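Local coordinates for protein beta-glucoside phosphorylase BglX (Unidentified, PDB 5VQE) that is a family 3 glycoside hydrolase relative that probably cleaves beta-glucosides with phosphate, releasing glucose 1-phosphate, and binds 2-deoxy-2-fluoroglucose in its active site, at residues A[123-128]-A[163-168]; A[149-154]-A[224-229]; A[169-174]-A[551-556]; A[217-222]-A[246-251]. All blocks are in the same frame, centred on the assembly; numbering follows the deposited sequence.

Interactions 1 and 2 are buried and lie inside the TIM-barrel-type family 3 domain, whereas interactions 3 and 4 are partly buried: interaction 3 joins that domain to the C-terminal tail, and interaction 4 lies farther out, about 24 Å from the chain centre. The long loop between strand 143-144 and helix 169-184 supplies one segment to each of interactions 1 and 2, and helix 169-184 opens interaction 3. Helix 216-232 serves both interaction 2 and interaction 4. The chemistry follows the position: a tyrosine hydroxyl set against methyl groups in 1, isoleucines with a water-linked tyrosine in 2, charged side chains and a water in 3, and tryptophan, valine and methionine contacts in 4.

Interaction 1: A[123-128]-A[163-168]; sequences SSAEHL and RTYGSD
Tyr-165 sets its phenol oxygen against two aliphatic side chains of helix 122-138: OH lies 4.1 Å from Leu-128 CD2 and 4.5 Å from Ala-125 CB. The helix and the loop that carries the tyrosine both belong to the TIM-barrel-type N-terminal domain of glycoside hydrolase family 3, and this is a loose packing contact in its buried interior, with no hydrogen bond between the two segments. With CG lying beside the backbone N (chi1 -63°), the ring spans the gap between two backbones whose nearest CA atoms, those of Ala-125 and Tyr-165, are 9.5 Å apart. Leu-128 offers the CD2 branch from one turn of the helix and Ala-125 its methyl from the turn before. Pro-113, Met-175 and Tyr-179 also touch the tyrosine, placing it between helices 113-119 and 169-184.

The loop itself is held by polar contacts. Arg-163, just ahead of the tyrosine, faces the sugar site: its NH2 is hydrogen-bonded to O3 of the bound 2-deoxy-2-fluoroglucose, while NE makes a salt bridge to Glu-94 and NH1 reaches the carbonyl of Ile-159. At its far end Asp-168 is the N-cap of helix 169-184, its OD2 bonded to the backbone N of Arg-171. Gly-166, with a positive phi of 100°, turns the chain between these two ends. Here an ST turn encloses Tyr-165, the backbone N of Gly-166 donating to Thr-164 OG1 over 3.0 Å at an N-H...O angle of 154°.

Interaction 2: A[149-154]-A[224-229]; sequences IDIDMN and GRIYQA
Ile-149 stands over the ring of Tyr-227 with its terminal methyl almost on the ring axis: CD1 is 3.6 Å from the centroid and only 13° off the normal, a CH-pi contact over the middle of one face. Its CG1 sits between the backbone N and the carbonyl carbon (chi1 56°), and from there the extended CD1 reaches across to the aromatic face while CG1 itself rests near the phenol end, 3.9 Å from Tyr-227 CZ. The same isoleucine meets Ile-226 at its root, where CB lies 3.8 Å from Ile-226 CG2.

Ile-226 divides its two branches between the loop residues. CG2 is turned to Ile-149, and the CG1 arm sends CD1 to Ile-151, where it lies 3.5 Å from Ile-151 CD1; these two side chains meet at a slant. The result is a continuous apolar seam between helix and loop.

Polar groups flank that seam on the side of the phenol. A water donates to Asp-150 OD1 at 2.6 Å and is hydrogen-bonded to Tyr-227 OH at 2.8 Å, coupling the buried carboxylate to the hydroxyl. OD1 takes a further bond from the backbone N of Asp-198, and OD2 is hydrogen-bonded to ND1 of His-194, a residue of the sugar pocket, so Asp-150 is a second-shell group behind that histidine.

In the fold, residues 149-154 lie against helices 216-232 and 169-184, Ile-149 on Ala-176 and Ile-151 on Ile-172, beside the direct contact these helices make through Ile-226. Strand 191-195 completes the surround, Ile-192 touching both Ile-149 and Tyr-227.

Interaction 3: A[169-174]-A[551-556]; sequences PERIIR and KGKSPV
Arg-171, in the first turn of helix 169-184, reaches Pro-555 and Lys-553 of the C-terminal tail. Ahead of it Pro-169 and Glu-170 face another way, the glutamate making a salt bridge with Arg-225. The arginine leaves the helix extended and then bends at its third torsion (chi3 -59°), which carries the guanidinium to the tail. There NH1 lies 3.9 Å from Pro-555 CA, and NH2 is 4.0 Å from Lys-553 CE and equally far from its NZ. Asp-120 OD1 makes a salt bridge with Arg-171 NE, which probably offsets the arginine's charge beside the lysine. A water in the plane of the guanidinium accepts from NH1 at 3.0 Å and donates to Pro-555 O at 2.8 Å, bridging helix and tail where no direct hydrogen bond forms. Ile-172 and Ile-173 lie on another face of the helix, packing on Ile-226 of helix 216-232. Farther along, Arg-171 CA lies 3.7 Å above the plane of the Arg-174 guanidinium, over its centre, and Arg-174 NH2 shares Asp-120 OD1.

On the tail side, Pro-555 rests on Met-114, Ala-117 and Ala-118 of helix 113-119, so the chain that follows helix 534-544 is laid back along the barrel domain.

Interaction 4: A[217-222]-A[246-251]; sequences DEWMDT and PNVTRM
Val-248 has the most surface buried here, pressing one methyl on Trp-219 as helix 246-252 packs against helix 216-232 in the outer part of the TIM-barrel-type domain; strand 237-244 runs between the two helices in sequence. Val-248 CG2 lies against the CB-CG-CD2-CE3 side of the Trp-219 indole, with all four atoms about 3.8 Å away. Trp-219 extends its CG opposite the backbone N (chi1 -176°), which brings the indole to the neighbouring helix, and the two side chains cross at about a right angle. The indole NE1 is bonded to the carbonyl of Pro-196, which probably restrains the ring's rotation. Leu-270 and Ile-274 of helix 268-278 pack on Val-248 as well.

Met-220 adds a second, looser point. Its chain bends at both chi2 and chi3, carrying CE to the indole edge, in the ring plane, and to within 4.0 Å of Met-251 CE, two thioether methyls meeting near Arg-278. Met-220 also begins a wider pi-type turn, 220-222, in which Thr-222 OG1 donates to Glu-218 O at 3.0 Å, tilted 29° from the carbonyl plane.

Interaction 1: A[123-128]-A[163-168]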
loop_
_atom_site.group_PDB
_atom_site.type_symbol
_atom_site.label_atom_id
_atom_site.label_comp_id
_atom_site.label_asym_id
_atom_site.label_seq_id
_atom_site.Cartn_x
_atom_site.Cartn_y
_atom_site.Cartn_z
ATOM N N SER A 123 -16.046 9.611 -2.699
ATOM C CA SER A 123 -16.689 9.019 -1.531
ATOM C C SER A 123 -16.240 7.574 -1.329
ATOM O O SER A 123 -16.193 7.094 -0.190
ATOM C CB SER A 123 -18.216 9.091 -1.658
ATOM O OG SER A 123 -18.697 8.163 -2.615
ATOM N N SER A 124 -15.906 6.866 -2.415
ATOM C CA SER A 124 -15.386 5.506 -2.278
ATOM C C SER A 124 -14.077 5.497 -1.498
ATOM O O SER A 124 -13.849 4.621 -0.655
ATOM C CB SER A 124 -15.175 4.873 -3.654
ATOM O OG SER A 124 -16.399 4.751 -4.356
ATOM N N ALA A 125 -13.204 6.465 -1.769
ATOM C CA ALA A 125 -11.934 6.543 -1.058
ATOM C C ALA A 125 -12.137 7.002 0.381
ATOM O O ALA A 125 -11.426 6.552 1.286
ATOM C CB ALA A 125 -10.982 7.481 -1.798
ATOM N N GLU A 126 -13.099 7.901 0.613
ATOM C CA GLU A 126 -13.434 8.269 1.986
ATOM C C GLU A 126 -13.899 7.048 2.763
ATOM O O GLU A 126 -13.489 6.837 3.910
ATOM C CB GLU A 126 -14.505 9.359 2.000
ATOM C CG GLU A 126 -14.746 9.957 3.384
ATOM C CD GLU A 126 -15.571 11.231 3.336
ATOM O OE1 GLU A 126 -15.952 11.656 2.225
ATOM O OE2 GLU A 126 -15.835 11.809 4.412
ATOM N N HIS A 127 -14.748 6.224 2.148
ATOM C CA HIS A 127 -15.203 5.003 2.804
ATOM C C HIS A 127 -14.048 4.043 3.046
ATOM O O HIS A 127 -13.949 3.449 4.121
ATOM C CB HIS A 127 -16.296 4.335 1.971
ATOM C CG HIS A 127 -17.565 5.127 1.917
ATOM N ND1 HIS A 127 -18.545 4.903 0.976
ATOM C CD2 HIS A 127 -18.011 6.141 2.694
ATOM C CE1 HIS A 127 -19.537 5.754 1.168
ATOM N NE2 HIS A 127 -19.240 6.511 2.208
ATOM N N LEU A 128 -13.163 3.879 2.061
ATOM C CA LEU A 128 -11.971 3.060 2.271
ATOM C C LEU A 128 -11.199 3.526 3.496
ATOM O O LEU A 128 -10.816 2.721 4.349
ATOM C CB LEU A 128 -11.069 3.108 1.036
ATOM C CG LEU A 128 -9.742 2.361 1.180
ATOM C CD1 LEU A 128 -9.991 0.872 1.359
ATOM C CD2 LEU A 128 -8.870 2.631 -0.030
ATOM N N ARG A 163 -1.870 -0.597 -6.222
ATOM C CA ARG A 163 -1.707 0.127 -4.966
ATOM C C ARG A 163 -1.917 1.624 -5.133
ATOM O O ARG A 163 -2.031 2.335 -4.125
ATOM C CB ARG A 163 -0.320 -0.135 -4.373
ATOM C CG ARG A 163 -0.068 -1.590 -3.975
ATOM C CD ARG A 163 1.372 -1.782 -3.532
ATOM N NE ARG A 163 1.624 -1.283 -2.185
ATOM C CZ ARG A 163 2.821 -0.927 -1.729
ATOM N NH1 ARG A 163 3.889 -0.998 -2.521
ATOM N NH2 ARG A 163 2.952 -0.484 -0.489
ATOM N N THR A 164 -1.963 2.115 -6.367
ATOM C CA THR A 164 -2.165 3.524 -6.660
ATOM C C THR A 164 -3.614 3.784 -7.049
ATOM O O THR A 164 -4.394 2.869 -7.326
ATOM C CB THR A 164 -1.253 3.996 -7.802
ATOM O OG1 THR A 164 -1.775 3.536 -9.056
ATOM C CG2 THR A 164 0.173 3.500 -7.636
ATOM N N TYR A 165 -3.962 5.068 -7.082
ATOM C CA TYR A 165 -5.215 5.535 -7.650
ATOM C C TYR A 165 -5.102 5.780 -9.151
ATOM O O TYR A 165 -5.891 6.548 -9.716
ATOM C CB TYR A 165 -5.683 6.807 -6.931
ATOM C CG TYR A 165 -5.983 6.584 -5.470
ATOM C CD1 TYR A 165 -7.007 5.733 -5.074
ATOM C CD2 TYR A 165 -5.238 7.214 -4.483
ATOM C CE1 TYR A 165 -7.278 5.513 -3.738
ATOM C CE2 TYR A 165 -5.509 6.999 -3.139
ATOM C CZ TYR A 165 -6.525 6.146 -2.779
ATOM O OH TYR A 165 -6.787 5.926 -1.449
ATOM N N GLY A 166 -4.144 5.135 -9.806
ATOM C CA GLY A 166 -4.027 5.209 -11.245
ATOM C C GLY A 166 -2.973 6.191 -11.703
ATOM O O GLY A 166 -2.014 6.469 -10.979
ATOM N N SER A 167 -3.145 6.732 -12.906
ATOM C CA SER A 167 -2.100 7.513 -13.553
ATOM C C SER A 167 -2.470 8.976 -13.750
ATOM O O SER A 167 -1.699 9.710 -14.372
ATOM C CB SER A 167 -1.747 6.880 -14.901
ATOM O OG SER A 167 -2.881 6.829 -15.749
ATOM N N ASP A 168 -3.619 9.427 -13.239
ATOM C CA ASP A 168 -4.023 10.818 -13.404
ATOM C C ASP A 168 -3.780 11.603 -12.122
ATOM O O ASP A 168 -4.465 11.354 -11.114
ATOM C CB ASP A 168 -5.495 10.915 -13.802
ATOM C CG ASP A 168 -5.951 12.356 -13.971
ATOM O OD1 ASP A 168 -5.413 13.052 -14.853
ATOM O OD2 ASP A 168 -6.830 12.806 -13.210
#

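Interaction 2: A[149-154]-A[224-229]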
loop_
_atom_site.group_PDB
_atom_site.type_symbol
_atom_site.label_atom_id
_atom_site.label_comp_id
_atom_site.label_asym_id
_atom_site.label_seq_id
_atom_site.Cartn_x
_atom_site.Cartn_y
_atom_site.Cartn_z
ATOM N N ILE A 149 0.394 7.999 -2.932
ATOM C CA ILE A 149 0.159 9.030 -3.933
ATOM C C ILE A 149 1.220 8.926 -5.018
ATOM O O ILE A 149 1.539 9.911 -5.690
ATOM C CB ILE A 149 0.119 10.435 -3.300
ATOM C CG1 ILE A 149 1.398 10.723 -2.507
ATOM C CG2 ILE A 149 -1.121 10.565 -2.430
ATOM C CD1 ILE A 149 1.501 12.174 -2.046
ATOM N N ASP A 150 1.761 7.724 -5.208
ATOM C CA ASP A 150 2.523 7.437 -6.413
ATOM C C ASP A 150 1.618 7.518 -7.633
ATOM O O ASP A 150 0.406 7.308 -7.550
ATOM C CB ASP A 150 3.142 6.043 -6.352
ATOM C CG ASP A 150 4.080 5.867 -5.179
ATOM O OD1 ASP A 150 4.767 6.844 -4.820
ATOM O OD2 ASP A 150 4.137 4.739 -4.638
ATOM N N ILE A 151 2.226 7.818 -8.777
ATOM C CA ILE A 151 1.530 7.888 -10.059
ATOM C C ILE A 151 1.890 6.632 -10.831
ATOM O O ILE A 151 3.073 6.323 -10.996
ATOM C CB ILE A 151 1.935 9.149 -10.848
ATOM C CG1 ILE A 151 1.669 10.420 -10.042
ATOM C CG2 ILE A 151 1.202 9.201 -12.180
ATOM C CD1 ILE A 151 2.307 11.667 -10.643
ATOM N N ASP A 152 0.880 5.905 -11.316
ATOM C CA ASP A 152 1.118 4.665 -12.059
ATOM C C ASP A 152 1.434 4.978 -13.525
ATOM O O ASP A 152 0.748 4.549 -14.453
ATOM C CB ASP A 152 -0.089 3.737 -11.936
ATOM C CG ASP A 152 0.232 2.294 -12.298
ATOM O OD1 ASP A 152 1.410 1.891 -12.196
ATOM O OD2 ASP A 152 -0.709 1.546 -12.666
ATOM N N MET A 153 2.514 5.743 -13.721
ATOM C CA MET A 153 2.952 6.081 -15.070
ATOM C C MET A 153 3.413 4.843 -15.826
ATOM O O MET A 153 2.954 4.579 -16.943
ATOM C CB MET A 153 4.092 7.099 -15.031
ATOM C CG MET A 153 3.726 8.497 -14.661
ATOM S SD MET A 153 5.101 9.622 -15.005
ATOM C CE MET A 153 4.420 11.156 -14.367
ATOM N N ASN A 154 4.315 4.069 -15.231
ATOM C CA ASN A 154 5.016 3.013 -15.943
ATOM C C ASN A 154 4.305 1.687 -15.725
ATOM O O ASN A 154 4.377 1.136 -14.616
ATOM C CB ASN A 154 6.465 2.926 -15.461
ATOM C CG ASN A 154 7.327 2.067 -16.364
ATOM O OD1 ASN A 154 6.892 1.025 -16.857
ATOM N ND2 ASN A 154 8.557 2.505 -16.588
ATOM N N GLY A 224 5.408 16.754 -7.672
ATOM C CA GLY A 224 5.445 17.921 -6.806
ATOM C C GLY A 224 4.071 18.534 -6.598
ATOM O O GLY A 224 3.727 18.950 -5.490
ATOM N N ARG A 225 3.262 18.580 -7.657
ATOM C CA ARG A 225 1.903 19.095 -7.532
ATOM C C ARG A 225 1.084 18.270 -6.549
ATOM O O ARG A 225 0.323 18.824 -5.748
ATOM C CB ARG A 225 1.231 19.104 -8.900
ATOM C CG ARG A 225 -0.177 19.669 -8.908
ATOM C CD ARG A 225 -0.743 19.652 -10.320
ATOM N NE ARG A 225 -2.160 19.997 -10.359
ATOM C CZ ARG A 225 -2.629 21.243 -10.390
ATOM N NH1 ARG A 225 -1.798 22.275 -10.378
ATOM N NH2 ARG A 225 -3.935 21.460 -10.424
ATOM N N ILE A 226 1.222 16.945 -6.599
ATOM C CA ILE A 226 0.463 16.072 -5.703
ATOM C C ILE A 226 0.935 16.241 -4.264
ATOM O O ILE A 226 0.127 16.429 -3.343
ATOM C CB ILE A 226 0.581 14.607 -6.161
ATOM C CG1 ILE A 226 0.016 14.446 -7.573
ATOM C CG2 ILE A 226 -0.141 13.681 -5.189
ATOM C CD1 ILE A 226 0.266 13.085 -8.164
ATOM N N TYR A 227 2.246 16.158 -4.039
ATOM C CA TYR A 227 2.752 16.330 -2.681
ATOM C C TYR A 227 2.328 17.676 -2.102
ATOM O O TYR A 227 1.856 17.743 -0.961
ATOM C CB TYR A 227 4.273 16.151 -2.661
ATOM C CG TYR A 227 4.616 14.688 -2.552
ATOM C CD1 TYR A 227 4.847 13.918 -3.685
ATOM C CD2 TYR A 227 4.635 14.057 -1.310
ATOM C CE1 TYR A 227 5.117 12.572 -3.582
ATOM C CE2 TYR A 227 4.911 12.710 -1.201
ATOM C CZ TYR A 227 5.139 11.973 -2.333
ATOM O OH TYR A 227 5.399 10.633 -2.219
ATOM N N GLN A 228 2.438 18.752 -2.885
ATOM C CA GLN A 228 2.006 20.058 -2.397
ATOM C C GLN A 228 0.535 20.041 -2.001
ATOM O O GLN A 228 0.161 20.603 -0.966
ATOM C CB GLN A 228 2.271 21.139 -3.450
ATOM C CG GLN A 228 3.739 21.531 -3.560
ATOM C CD GLN A 228 3.987 22.599 -4.609
ATOM O OE1 GLN A 228 3.731 22.394 -5.797
ATOM N NE2 GLN A 228 4.479 23.747 -4.172
ATOM N N ALA A 229 -0.311 19.373 -2.789
ATOM C CA ALA A 229 -1.744 19.376 -2.505
ATOM C C ALA A 229 -2.070 18.636 -1.213
ATOM O O ALA A 229 -2.933 19.076 -0.444
ATOM C CB ALA A 229 -2.514 18.756 -3.672
HETATM O O HOH W 1 4.528 9.458 -4.612
#

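Interaction 3: A[169-174]-A[551-556]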
loop_
_atom_site.group_PDB
_atom_site.type_symbol
_atom_site.label_atom_id
_atom_site.label_comp_id
_atom_site.label_asym_id
_atom_site.label_seq_id
_atom_site.Cartn_x
_atom_site.Cartn_y
_atom_site.Cartn_z
ATOM N N PRO A 169 -2.862 12.569 -12.110
ATOM C CA PRO A 169 -2.590 13.305 -10.865
ATOM C C PRO A 169 -3.814 13.937 -10.226
ATOM O O PRO A 169 -3.917 13.961 -8.996
ATOM C CB PRO A 169 -1.576 14.361 -11.320
ATOM C CG PRO A 169 -0.843 13.696 -12.405
ATOM C CD PRO A 169 -1.870 12.888 -13.152
ATOM N N GLU A 170 -4.749 14.464 -11.014
ATOM C CA GLU A 170 -5.898 15.122 -10.406
ATOM C C GLU A 170 -6.778 14.121 -9.666
ATOM O O GLU A 170 -7.294 14.424 -8.586
ATOM C CB GLU A 170 -6.687 15.892 -11.470
ATOM C CG GLU A 170 -5.841 16.949 -12.191
ATOM C CD GLU A 170 -5.104 17.874 -11.230
ATOM O OE1 GLU A 170 -5.770 18.480 -10.366
ATOM O OE2 GLU A 170 -3.859 17.987 -11.333
ATOM N N ARG A 171 -6.926 12.907 -10.200
ATOM C CA ARG A 171 -7.709 11.890 -9.504
ATOM C C ARG A 171 -6.974 11.392 -8.261
ATOM O O ARG A 171 -7.592 11.162 -7.214
ATOM C CB ARG A 171 -8.037 10.730 -10.452
ATOM C CG ARG A 171 -8.902 9.660 -9.811
ATOM C CD ARG A 171 -9.420 8.596 -10.790
ATOM N NE ARG A 171 -10.216 9.156 -11.884
ATOM C CZ ARG A 171 -9.806 9.287 -13.143
ATOM N NH1 ARG A 171 -8.593 8.895 -13.516
ATOM N NH2 ARG A 171 -10.625 9.806 -14.051
ATOM N N ILE A 172 -5.653 11.228 -8.353
ATOM C CA ILE A 172 -4.868 10.843 -7.182
ATOM C C ILE A 172 -5.089 11.841 -6.053
ATOM O O ILE A 172 -5.296 11.454 -4.894
ATOM C CB ILE A 172 -3.379 10.724 -7.550
ATOM C CG1 ILE A 172 -3.175 9.575 -8.545
ATOM C CG2 ILE A 172 -2.528 10.482 -6.310
ATOM C CD1 ILE A 172 -1.893 9.679 -9.354
ATOM N N ILE A 173 -5.029 13.142 -6.371
ATOM C CA ILE A 173 -5.234 14.176 -5.357
ATOM C C ILE A 173 -6.620 14.043 -4.738
ATOM O O ILE A 173 -6.770 14.069 -3.510
ATOM C CB ILE A 173 -5.012 15.577 -5.966
ATOM C CG1 ILE A 173 -3.532 15.766 -6.334
ATOM C CG2 ILE A 173 -5.470 16.678 -5.019
ATOM C CD1 ILE A 173 -3.235 17.008 -7.170
ATOM N N ARG A 174 -7.656 13.899 -5.575
ATOM C CA ARG A 174 -9.023 13.777 -5.061
ATOM C C ARG A 174 -9.149 12.583 -4.125
ATOM O O ARG A 174 -9.691 12.689 -3.016
ATOM C CB ARG A 174 -10.031 13.606 -6.204
ATOM C CG ARG A 174 -10.200 14.768 -7.135
ATOM C CD ARG A 174 -11.521 14.656 -7.905
ATOM N NE ARG A 174 -11.578 13.562 -8.879
ATOM C CZ ARG A 174 -11.042 13.607 -10.099
ATOM N NH1 ARG A 174 -10.363 14.682 -10.503
ATOM N NH2 ARG A 174 -11.171 12.568 -10.916
ATOM N N LYS A 551 -19.990 -0.362 -14.700
ATOM C CA LYS A 551 -19.957 1.045 -14.348
ATOM C C LYS A 551 -18.550 1.602 -14.199
ATOM O O LYS A 551 -18.395 2.828 -14.149
ATOM C CB LYS A 551 -20.709 1.273 -13.030
ATOM C CG LYS A 551 -22.137 0.745 -13.023
ATOM C CD LYS A 551 -22.719 0.774 -11.616
ATOM C CE LYS A 551 -24.163 0.255 -11.581
ATOM N NZ LYS A 551 -24.252 -1.232 -11.713
ATOM N N GLY A 552 -17.530 0.750 -14.113
ATOM C CA GLY A 552 -16.189 1.235 -13.853
ATOM C C GLY A 552 -15.617 2.006 -15.024
ATOM O O GLY A 552 -15.954 1.771 -16.180
ATOM N N LYS A 553 -14.727 2.943 -14.702
ATOM C CA LYS A 553 -13.978 3.716 -15.685
ATOM C C LYS A 553 -12.492 3.532 -15.405
ATOM O O LYS A 553 -12.029 3.811 -14.294
ATOM C CB LYS A 553 -14.357 5.197 -15.623
ATOM C CG LYS A 553 -13.497 6.098 -16.500
ATOM C CD LYS A 553 -13.834 7.561 -16.290
ATOM C CE LYS A 553 -12.859 8.456 -17.028
ATOM N NZ LYS A 553 -13.326 9.871 -17.068
ATOM N N SER A 554 -11.754 3.066 -16.406
ATOM C CA SER A 554 -10.333 2.800 -16.244
ATOM C C SER A 554 -9.615 4.037 -15.697
ATOM O O SER A 554 -9.669 5.098 -16.329
ATOM C CB SER A 554 -9.734 2.396 -17.587
ATOM O OG SER A 554 -10.261 1.159 -18.014
ATOM N N PRO A 555 -8.949 3.947 -14.543
ATOM C CA PRO A 555 -8.155 5.077 -14.029
ATOM C C PRO A 555 -6.729 5.116 -14.553
ATOM O O PRO A 555 -5.908 5.880 -14.032
ATOM C CB PRO A 555 -8.162 4.811 -12.519
ATOM C CG PRO A 555 -8.115 3.319 -12.430
ATOM C CD PRO A 555 -8.891 2.791 -13.629
ATOM N N VAL A 556 -6.477 4.308 -15.580
ATOM C CA VAL A 556 -5.171 4.055 -16.159
ATOM C C VAL A 556 -5.444 3.676 -17.614
ATOM O O VAL A 556 -6.579 3.367 -17.978
ATOM C CB VAL A 556 -4.496 2.929 -15.339
ATOM C CG1 VAL A 556 -4.077 1.783 -16.192
ATOM C CG2 VAL A 556 -3.383 3.475 -14.466
HETATM O O HOH W 2 -6.141 7.837 -12.061
#

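Interaction 4: A[217-222]-A[246-251]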
loop_
_atom_site.group_PDB
_atom_site.type_symbol
_atom_site.label_atom_id
_atom_site.label_comp_id
_atom_site.label_asym_id
_atom_site.label_seq_id
_atom_site.Cartn_x
_atom_site.Cartn_y
_atom_site.Cartn_z
ATOM N N ASP A 217 11.501 19.953 -13.921
ATOM C CA ASP A 217 10.228 20.596 -14.247
ATOM C C ASP A 217 9.107 19.572 -14.376
ATOM O O ASP A 217 8.000 19.785 -13.868
ATOM C CB ASP A 217 10.350 21.397 -15.545
ATOM C CG ASP A 217 11.044 22.742 -15.352
ATOM O OD1 ASP A 217 11.242 23.166 -14.191
ATOM O OD2 ASP A 217 11.389 23.385 -16.371
ATOM N N GLU A 218 9.359 18.470 -15.084
ATOM C CA GLU A 218 8.344 17.427 -15.206
ATOM C C GLU A 218 7.937 16.897 -13.841
ATOM O O GLU A 218 6.743 16.698 -13.580
ATOM C CB GLU A 218 8.854 16.276 -16.071
ATOM C CG GLU A 218 8.991 16.594 -17.552
ATOM C CD GLU A 218 9.755 15.517 -18.326
ATOM O OE1 GLU A 218 10.501 14.725 -17.702
ATOM O OE2 GLU A 218 9.612 15.466 -19.567
ATOM N N TRP A 219 8.917 16.630 -12.966
ATOM C CA TRP A 219 8.605 16.135 -11.627
ATOM C C TRP A 219 7.788 17.159 -10.859
ATOM O O TRP A 219 6.750 16.837 -10.269
ATOM C CB TRP A 219 9.895 15.798 -10.869
ATOM C CG TRP A 219 9.643 15.184 -9.514
ATOM C CD1 TRP A 219 9.512 13.860 -9.239
ATOM C CD2 TRP A 219 9.482 15.871 -8.259
ATOM N NE1 TRP A 219 9.280 13.672 -7.899
ATOM C CE2 TRP A 219 9.265 14.890 -7.273
ATOM C CE3 TRP A 219 9.500 17.215 -7.877
ATOM C CZ2 TRP A 219 9.058 15.208 -5.929
ATOM C CZ3 TRP A 219 9.300 17.531 -6.541
ATOM C CH2 TRP A 219 9.084 16.532 -5.585
ATOM N N MET A 220 8.228 18.415 -10.888
ATOM C CA MET A 220 7.523 19.460 -10.164
ATOM C C MET A 220 6.065 19.544 -10.606
ATOM O O MET A 220 5.169 19.732 -9.775
ATOM C CB MET A 220 8.242 20.800 -10.365
ATOM C CG MET A 220 7.929 21.841 -9.314
ATOM S SD MET A 220 8.307 21.270 -7.637
ATOM C CE MET A 220 10.070 21.083 -7.670
ATOM N N ASP A 221 5.804 19.382 -11.907
ATOM C CA ASP A 221 4.454 19.529 -12.447
ATOM C C ASP A 221 3.554 18.333 -12.165
ATOM O O ASP A 221 2.337 18.448 -12.342
ATOM C CB ASP A 221 4.493 19.740 -13.968
ATOM C CG ASP A 221 5.276 20.975 -14.382
ATOM O OD1 ASP A 221 5.353 21.950 -13.605
ATOM O OD2 ASP A 221 5.807 20.968 -15.511
ATOM N N THR A 222 4.110 17.192 -11.758
ATOM C CA THR A 222 3.310 16.002 -11.503
ATOM C C THR A 222 3.430 15.585 -10.037
ATOM O O THR A 222 2.541 15.890 -9.230
ATOM C CB THR A 222 3.728 14.879 -12.460
ATOM O OG1 THR A 222 5.122 14.580 -12.301
ATOM C CG2 THR A 222 3.485 15.307 -13.906
ATOM N N PRO A 246 17.363 12.187 -9.437
ATOM C CA PRO A 246 18.635 12.890 -9.677
ATOM C C PRO A 246 18.458 14.294 -10.218
ATOM O O PRO A 246 19.230 15.193 -9.861
ATOM C CB PRO A 246 19.358 11.972 -10.675
ATOM C CG PRO A 246 18.324 11.046 -11.206
ATOM C CD PRO A 246 17.300 10.897 -10.138
ATOM N N ASN A 247 17.448 14.521 -11.058
ATOM C CA ASN A 247 17.311 15.824 -11.706
ATOM C C ASN A 247 16.806 16.876 -10.731
ATOM O O ASN A 247 17.227 18.038 -10.788
ATOM C CB ASN A 247 16.390 15.703 -12.920
ATOM C CG ASN A 247 17.027 14.908 -14.044
ATOM O OD1 ASN A 247 18.213 15.060 -14.320
ATOM N ND2 ASN A 247 16.252 14.041 -14.683
ATOM N N VAL A 248 15.908 16.490 -9.827
ATOM C CA VAL A 248 15.501 17.402 -8.762
ATOM C C VAL A 248 16.664 17.643 -7.815
ATOM O O VAL A 248 16.884 18.769 -7.349
ATOM C CB VAL A 248 14.273 16.842 -8.022
ATOM C CG1 VAL A 248 13.953 17.665 -6.776
ATOM C CG2 VAL A 248 13.068 16.813 -8.960
ATOM N N THR A 249 17.426 16.590 -7.511
ATOM C CA THR A 249 18.584 16.743 -6.639
ATOM C C THR A 249 19.568 17.751 -7.221
ATOM O O THR A 249 20.044 18.645 -6.513
ATOM C CB THR A 249 19.248 15.387 -6.422
ATOM O OG1 THR A 249 18.328 14.527 -5.741
ATOM C CG2 THR A 249 20.522 15.524 -5.587
ATOM N N ARG A 250 19.863 17.641 -8.523
ATOM C CA ARG A 250 20.786 18.585 -9.152
ATOM C C ARG A 250 20.209 19.992 -9.228
ATOM O O ARG A 250 20.971 20.965 -9.241
ATOM C CB ARG A 250 21.166 18.127 -10.556
ATOM C CG ARG A 250 22.083 16.937 -10.572
ATOM C CD ARG A 250 22.713 16.724 -11.938
ATOM N NE ARG A 250 23.151 15.341 -12.069
ATOM C CZ ARG A 250 22.405 14.353 -12.557
ATOM N NH1 ARG A 250 21.177 14.588 -12.999
ATOM N NH2 ARG A 250 22.898 13.122 -12.618
ATOM N N MET A 251 18.883 20.130 -9.310
ATOM C CA MET A 251 18.290 21.463 -9.267
ATOM C C MET A 251 18.622 22.147 -7.953
ATOM O O MET A 251 18.978 23.332 -7.931
ATOM C CB MET A 251 16.773 21.385 -9.462
ATOM C CG MET A 251 16.043 22.729 -9.317
ATOM S SD MET A 251 14.248 22.576 -9.320
ATOM C CE MET A 251 13.982 22.090 -7.626
#